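Local coordinates for protein mandelate racemase/muconate lactonizing enzyme (Roseovarius nubinhibens, PDB 2QDD) that is of unknown function but belongs to the mandelate racemase/muconate lactonizing enzyme family and probably catalyses a magnesium-dependent reaction of the enolase superfamily, at residues T194-R199 with W218-C223; T299-T304 with L353-D358. All coordinates share one frame; numbering follows the deposited sequence.

Contact 1 (T194-R199 with W218-C223)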
loop_
_atom_site.group_PDB
_atom_site.type_symbol
_atom_site.label_atom_id
_atom_site.label_comp_id
_atom_site.label_asym_id
_atom_site.label_seq_id
_atom_site.Cartn_x
_atom_site.Cartn_y
_atom_site.Cartn_z
ATOM N N THR A 194 -31.289 6.134 10.938
ATOM C CA THR A 194 -29.869 6.080 11.245
ATOM C C THR A 194 -29.724 5.515 12.659
ATOM O O THR A 194 -30.379 5.989 13.585
ATOM C CB THR A 194 -29.240 7.504 11.165
ATOM O OG1 THR A 194 -29.386 8.016 9.834
ATOM C CG2 THR A 194 -27.754 7.496 11.534
ATOM N N PHE A 195 -28.879 4.499 12.820
ATOM C CA PHE A 195 -28.507 4.018 14.148
ATOM C C PHE A 195 -27.282 4.744 14.662
ATOM O O PHE A 195 -26.175 4.547 14.157
ATOM C CB PHE A 195 -28.293 2.504 14.157
ATOM C CG PHE A 195 -29.535 1.723 13.852
ATOM C CD1 PHE A 195 -29.749 1.212 12.582
ATOM C CD2 PHE A 195 -30.500 1.517 14.832
ATOM C CE1 PHE A 195 -30.902 0.495 12.287
ATOM C CE2 PHE A 195 -31.656 0.802 14.550
ATOM C CZ PHE A 195 -31.861 0.290 13.274
ATOM N N ASP A 196 -27.504 5.592 15.667
ATOM C CA ASP A 196 -26.466 6.447 16.238
ATOM C C ASP A 196 -25.916 5.829 17.523
ATOM O O ASP A 196 -26.621 5.685 18.527
ATOM C CB ASP A 196 -27.012 7.859 16.487
ATOM C CG ASP A 196 -25.965 8.817 17.051
ATOM O OD1 ASP A 196 -24.742 8.554 16.944
ATOM O OD2 ASP A 196 -26.376 9.861 17.602
ATOM N N VAL A 197 -24.639 5.473 17.464
ATOM C CA VAL A 197 -23.984 4.651 18.472
ATOM C C VAL A 197 -23.309 5.595 19.457
ATOM O O VAL A 197 -23.098 5.245 20.625
ATOM C CB VAL A 197 -22.939 3.720 17.797
ATOM C CG1 VAL A 197 -22.205 2.869 18.804
ATOM C CG2 VAL A 197 -23.606 2.837 16.748
ATOM N N ASN A 198 -23.026 6.804 18.959
ATOM C CA ASN A 198 -22.225 7.821 19.638
ATOM C C ASN A 198 -21.021 7.310 20.398
ATOM O O ASN A 198 -20.875 7.498 21.613
ATOM C CB ASN A 198 -23.072 8.782 20.468
ATOM C CG ASN A 198 -22.760 10.234 20.156
ATOM O OD1 ASN A 198 -23.651 11.004 19.788
ATOM N ND2 ASN A 198 -21.484 10.617 20.294
ATOM N N ARG A 199 -20.144 6.648 19.638
ATOM C CA ARG A 199 -18.811 6.207 20.088
ATOM C C ARG A 199 -18.783 5.152 21.201
ATOM O O ARG A 199 -17.731 4.891 21.781
ATOM C CB ARG A 199 -17.897 7.396 20.423
ATOM C CG ARG A 199 -17.782 8.426 19.316
ATOM C CD ARG A 199 -17.043 9.660 19.777
ATOM N NE ARG A 199 -17.926 10.551 20.525
ATOM C CZ ARG A 199 -17.576 11.743 20.999
ATOM N NH1 ARG A 199 -18.467 12.473 21.659
ATOM N NH2 ARG A 199 -16.350 12.213 20.808
ATOM N N TRP A 218 -27.778 3.055 7.739
ATOM C CA TRP A 218 -26.697 3.907 8.248
ATOM C C TRP A 218 -26.280 3.587 9.677
ATOM O O TRP A 218 -27.125 3.413 10.555
ATOM C CB TRP A 218 -27.125 5.370 8.217
ATOM C CG TRP A 218 -26.981 6.064 6.896
ATOM C CD1 TRP A 218 -27.992 6.481 6.079
ATOM C CD2 TRP A 218 -25.761 6.471 6.264
ATOM N NE1 TRP A 218 -27.481 7.100 4.968
ATOM C CE2 TRP A 218 -26.115 7.115 5.057
ATOM C CE3 TRP A 218 -24.406 6.347 6.595
ATOM C CZ2 TRP A 218 -25.164 7.639 4.185
ATOM C CZ3 TRP A 218 -23.457 6.861 5.719
ATOM C CH2 TRP A 218 -23.841 7.494 4.527
ATOM N N ILE A 219 -24.970 3.514 9.896
ATOM C CA ILE A 219 -24.407 3.456 11.240
ATOM C C ILE A 219 -23.571 4.702 11.465
ATOM O O ILE A 219 -22.605 4.952 10.736
ATOM C CB ILE A 219 -23.522 2.194 11.454
ATOM C CG1 ILE A 219 -24.282 0.910 11.096
ATOM C CG2 ILE A 219 -22.980 2.143 12.888
ATOM C CD1 ILE A 219 -25.606 0.696 11.840
ATOM N N GLU A 220 -23.954 5.484 12.467
ATOM C CA GLU A 220 -23.269 6.733 12.756
ATOM C C GLU A 220 -22.215 6.516 13.829
ATOM O O GLU A 220 -22.526 6.041 14.930
ATOM C CB GLU A 220 -24.261 7.822 13.166
ATOM C CG GLU A 220 -23.667 9.224 13.224
ATOM C CD GLU A 220 -24.587 10.232 13.905
ATOM O OE1 GLU A 220 -25.824 10.138 13.724
ATOM O OE2 GLU A 220 -24.069 11.123 14.617
ATOM N N GLN A 221 -20.972 6.847 13.467
ATOM C CA GLN A 221 -19.809 6.903 14.360
ATOM C C GLN A 221 -19.770 5.818 15.450
ATOM O O GLN A 221 -20.010 6.103 16.630
ATOM C CB GLN A 221 -19.625 8.322 14.923
ATOM C CG GLN A 221 -18.330 8.548 15.708
ATOM C CD GLN A 221 -17.181 9.042 14.874
ATOM O OE1 GLN A 221 -17.328 9.959 14.074
ATOM N NE2 GLN A 221 -16.007 8.456 15.084
ATOM N N PRO A 222 -19.494 4.559 15.053
ATOM C CA PRO A 222 -19.587 3.472 16.029
ATOM C C PRO A 222 -18.496 3.533 17.108
ATOM O O PRO A 222 -18.739 3.141 18.249
ATOM C CB PRO A 222 -19.468 2.206 15.167
ATOM C CG PRO A 222 -18.747 2.634 13.941
ATOM C CD PRO A 222 -19.091 4.079 13.715
ATOM N N CYS A 223 -17.324 4.056 16.749
ATOM C CA CYS A 223 -16.153 4.042 17.617
ATOM C C CYS A 223 -15.576 5.449 17.809
ATOM O O CYS A 223 -16.040 6.405 17.194
ATOM C CB CYS A 223 -15.095 3.094 17.047
ATOM S SG CYS A 223 -15.657 1.378 16.828
HETATM O O HOH W 1 -22.440 10.099 16.627
#

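Contact 2 (T299-T304 with L353-D358)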
loop_
_atom_site.group_PDB
_atom_site.type_symbol
_atom_site.label_atom_id
_atom_site.label_comp_id
_atom_site.label_asym_id
_atom_site.label_seq_id
_atom_site.Cartn_x
_atom_site.Cartn_y
_atom_site.Cartn_z
ATOM N N THR A 299 -29.758 27.320 20.405
ATOM C CA THR A 299 -31.008 27.962 20.031
ATOM C C THR A 299 -31.194 27.942 18.521
ATOM O O THR A 299 -30.311 27.492 17.780
ATOM C CB THR A 299 -31.090 29.425 20.529
ATOM O OG1 THR A 299 -30.263 30.262 19.711
ATOM C CG2 THR A 299 -30.666 29.548 21.983
ATOM N N ALA A 300 -32.339 28.464 18.080
ATOM C CA ALA A 300 -32.658 28.613 16.664
ATOM C C ALA A 300 -31.701 29.533 15.902
ATOM O O ALA A 300 -31.746 29.584 14.678
ATOM C CB ALA A 300 -34.110 29.070 16.490
ATOM N N LEU A 301 -30.835 30.247 16.623
ATOM C CA LEU A 301 -29.809 31.079 16.001
ATOM C C LEU A 301 -28.707 30.241 15.320
ATOM O O LEU A 301 -28.468 30.391 14.119
ATOM C CB LEU A 301 -29.229 32.091 17.006
ATOM C CG LEU A 301 -28.227 33.144 16.507
ATOM C CD1 LEU A 301 -28.739 33.897 15.322
ATOM C CD2 LEU A 301 -27.813 34.123 17.570
ATOM N N ALA A 302 -28.064 29.358 16.085
ATOM C CA ALA A 302 -27.164 28.331 15.537
ATOM C C ALA A 302 -27.834 27.379 14.535
ATOM O O ALA A 302 -27.244 27.053 13.504
ATOM C CB ALA A 302 -26.509 27.535 16.670
ATOM N N ASP A 303 -29.061 26.950 14.841
ATOM C CA ASP A 303 -29.843 26.063 13.972
ATOM C C ASP A 303 -30.111 26.641 12.587
ATOM O O ASP A 303 -30.100 25.906 11.603
ATOM C CB ASP A 303 -31.168 25.701 14.631
ATOM C CG ASP A 303 -31.000 24.747 15.789
ATOM O OD1 ASP A 303 -30.024 23.964 15.788
ATOM O OD2 ASP A 303 -31.851 24.777 16.706
ATOM N N THR A 304 -30.336 27.955 12.526
ATOM C CA THR A 304 -30.596 28.676 11.276
ATOM C C THR A 304 -29.345 28.803 10.429
ATOM O O THR A 304 -29.403 28.630 9.210
ATOM C CB THR A 304 -31.184 30.078 11.557
ATOM O OG1 THR A 304 -32.388 29.928 12.316
ATOM C CG2 THR A 304 -31.501 30.829 10.279
ATOM N N LEU A 353 -28.285 36.443 7.998
ATOM C CA LEU A 353 -28.707 35.253 8.721
ATOM C C LEU A 353 -30.222 35.215 8.869
ATOM O O LEU A 353 -30.823 34.136 8.888
ATOM C CB LEU A 353 -28.040 35.253 10.095
ATOM C CG LEU A 353 -28.055 34.073 11.059
ATOM C CD1 LEU A 353 -27.561 32.815 10.412
ATOM C CD2 LEU A 353 -27.133 34.446 12.187
ATOM N N GLY A 354 -30.823 36.405 8.970
ATOM C CA GLY A 354 -32.272 36.561 9.071
ATOM C C GLY A 354 -32.828 36.186 10.432
ATOM O O GLY A 354 -33.984 35.769 10.545
ATOM N N VAL A 355 -31.996 36.307 11.464
ATOM C CA VAL A 355 -32.474 36.268 12.846
ATOM C C VAL A 355 -31.771 37.317 13.708
ATOM O O VAL A 355 -30.545 37.347 13.783
ATOM C CB VAL A 355 -32.493 34.817 13.470
ATOM C CG1 VAL A 355 -31.517 33.875 12.782
ATOM C CG2 VAL A 355 -32.295 34.830 14.984
ATOM N N ILE A 356 -32.571 38.197 14.317
ATOM C CA ILE A 356 -32.073 39.313 15.132
ATOM C C ILE A 356 -32.547 39.136 16.577
ATOM O O ILE A 356 -33.732 39.316 16.868
ATOM C CB ILE A 356 -32.550 40.690 14.587
ATOM C CG1 ILE A 356 -32.151 40.868 13.116
ATOM C CG2 ILE A 356 -31.981 41.833 15.425
ATOM C CD1 ILE A 356 -33.179 41.615 12.278
ATOM N N PRO A 357 -31.624 38.760 17.482
ATOM C CA PRO A 357 -31.891 38.719 18.920
ATOM C C PRO A 357 -32.149 40.100 19.517
ATOM O O PRO A 357 -31.495 41.079 19.144
ATOM C CB PRO A 357 -30.603 38.123 19.504
ATOM C CG PRO A 357 -29.919 37.473 18.355
ATOM C CD PRO A 357 -30.257 38.312 17.176
ATOM N N ASP A 358 -33.110 40.168 20.431
ATOM C CA ASP A 358 -33.316 41.361 21.245
ATOM C C ASP A 358 -32.529 41.236 22.551
ATOM O O ASP A 358 -32.773 40.307 23.327
ATOM C CB ASP A 358 -34.811 41.560 21.527
ATOM C CG ASP A 358 -35.105 42.852 22.273
ATOM O OD1 ASP A 358 -35.791 42.782 23.312
ATOM O OD2 ASP A 358 -34.656 43.932 21.822
#

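Contact 1 (T194-R199 with W218-C223)
Asp196 and Glu220, two of the magnesium ligands of this enolase-superfamily barrel, meet at the C-terminal ends of neighbouring parallel strands, 192-196 and 218-220. No metal is bound to this chain. Their carboxylates lie stacked with planes 9° apart, and Asp196 OD1 is 3.5 Å from Glu220 OE2. Both side chains start alike, with CG anti to the backbone N (chi1 -178° in Asp196), and both rise from the same face of the sheet. The like charges are probably eased by lysines: Asp196 OD2 makes a salt bridge to Lys167, and Glu220 OE1 one to Lys265. A water lies 2.8 Å from both Asp196 OD1 and Glu220 OE2 and bridges them. Asp196 OD1 also takes the N-H of Asn198 from above the carboxylate plane, closing an Asx turn just past the strand. An alanine here takes away a metal-binding carboxylate and would probably leave Lys167 without its mate and the Asx turn unheld.

The backbones run in register. Phe195 N donates to Trp218 O (3.1 Å), and Glu220 N donates to Phe195 O almost straight (2.9 Å, 176°). Beyond the strands, Arg199 N reaches Gln221 O at 3.1 Å. On the opposite face Phe195 CB rests against Ile219 CD1 (4.0 Å). Just past the strand, Val197 CG2 touches Ile219 CG2. Arg199 CG comes within 3.4 Å of Cys223 O, while the guanidinium is held by the carbonyl of Tyr59.

The two strands belong to a beta-alpha-beta unit joined by helix 203-210. Strand 163-167 flanks the pair next to 192-196, and strand 240-242 next to 218-220. Helix 173-185 packs on Phe195, and helix 226-233 on Pro222 and Cys223.

Contact 2 (T299-T304 with L353-D358)
The first turn of helix 300-311, which follows barrel strand 290-293, packs against the loop that leads out of the barrel domain toward strand 367-370. The contact is apolar and buried, with no hydrogen bond between the two segments, and it lies away from the metal site. Leu301 is its centre. With CG anti to the backbone N (chi1 -174°), the side chain extends toward the loop and its two methyls divide the work. CD1 meets Leu353 CD2 at 3.6 Å and Val355 CG2 at 3.7 Å. CD2 touches Pro357 CG at 4.0 Å. The side chains of Leu353 and Pro357 each cross that of Leu301 at about a right angle.

Thr304, one turn further along, makes the second patch. Its CG2 lies 3.9 Å from Val355 CG1 and 3.7 Å from the carbonyl oxygen Leu353 O. Val355 serves both patches: CG2 meets Leu301, while CG1 lies against both Leu301 CD1 and Thr304 CG2. At chi1 -58° the Thr304 hydroxyl lies beside the backbone N and bonds to Ala338 N, and CG2, anti to its own backbone N, faces the loop.

Thr299 stands at the N-cap of the helix. Its OG1 accepts from Leu301 N at 3.1 Å, with an N-H...O angle of 160°. That bond holds the backbone of the residue that carries most of the packing.

Helix 101-119 borders the contact, touching Leu301 and Leu353 through Met109 and accepting from Leu353 N through Asp113. Strands 29-42 and 47-52 complete the surroundings: Tyr37 touches Leu301 and Pro357, Glu51 meets Leu301 and Trp49 meets Pro357.

In the fold
From the N terminus, the chain first builds the antiparallel strands and the helices up to 123-126, then enters the barrel. Contact 1 closes a short connection, with 18 residues and helix 203-210 between its segments, and joins two adjacent barrel strands. The chain goes on through strands 240-242, 263-266 and 290-293 before contact 2 opens. Contact 2 spans 48 residues and brings the late loop back to the start of helix 300-311, beside elements of the N-terminal domain. The two follow in series and neither nest nor cross. The centres of contacts 1 and 2 are about 29 Å apart. They lie on opposite sides of the middle of the chain.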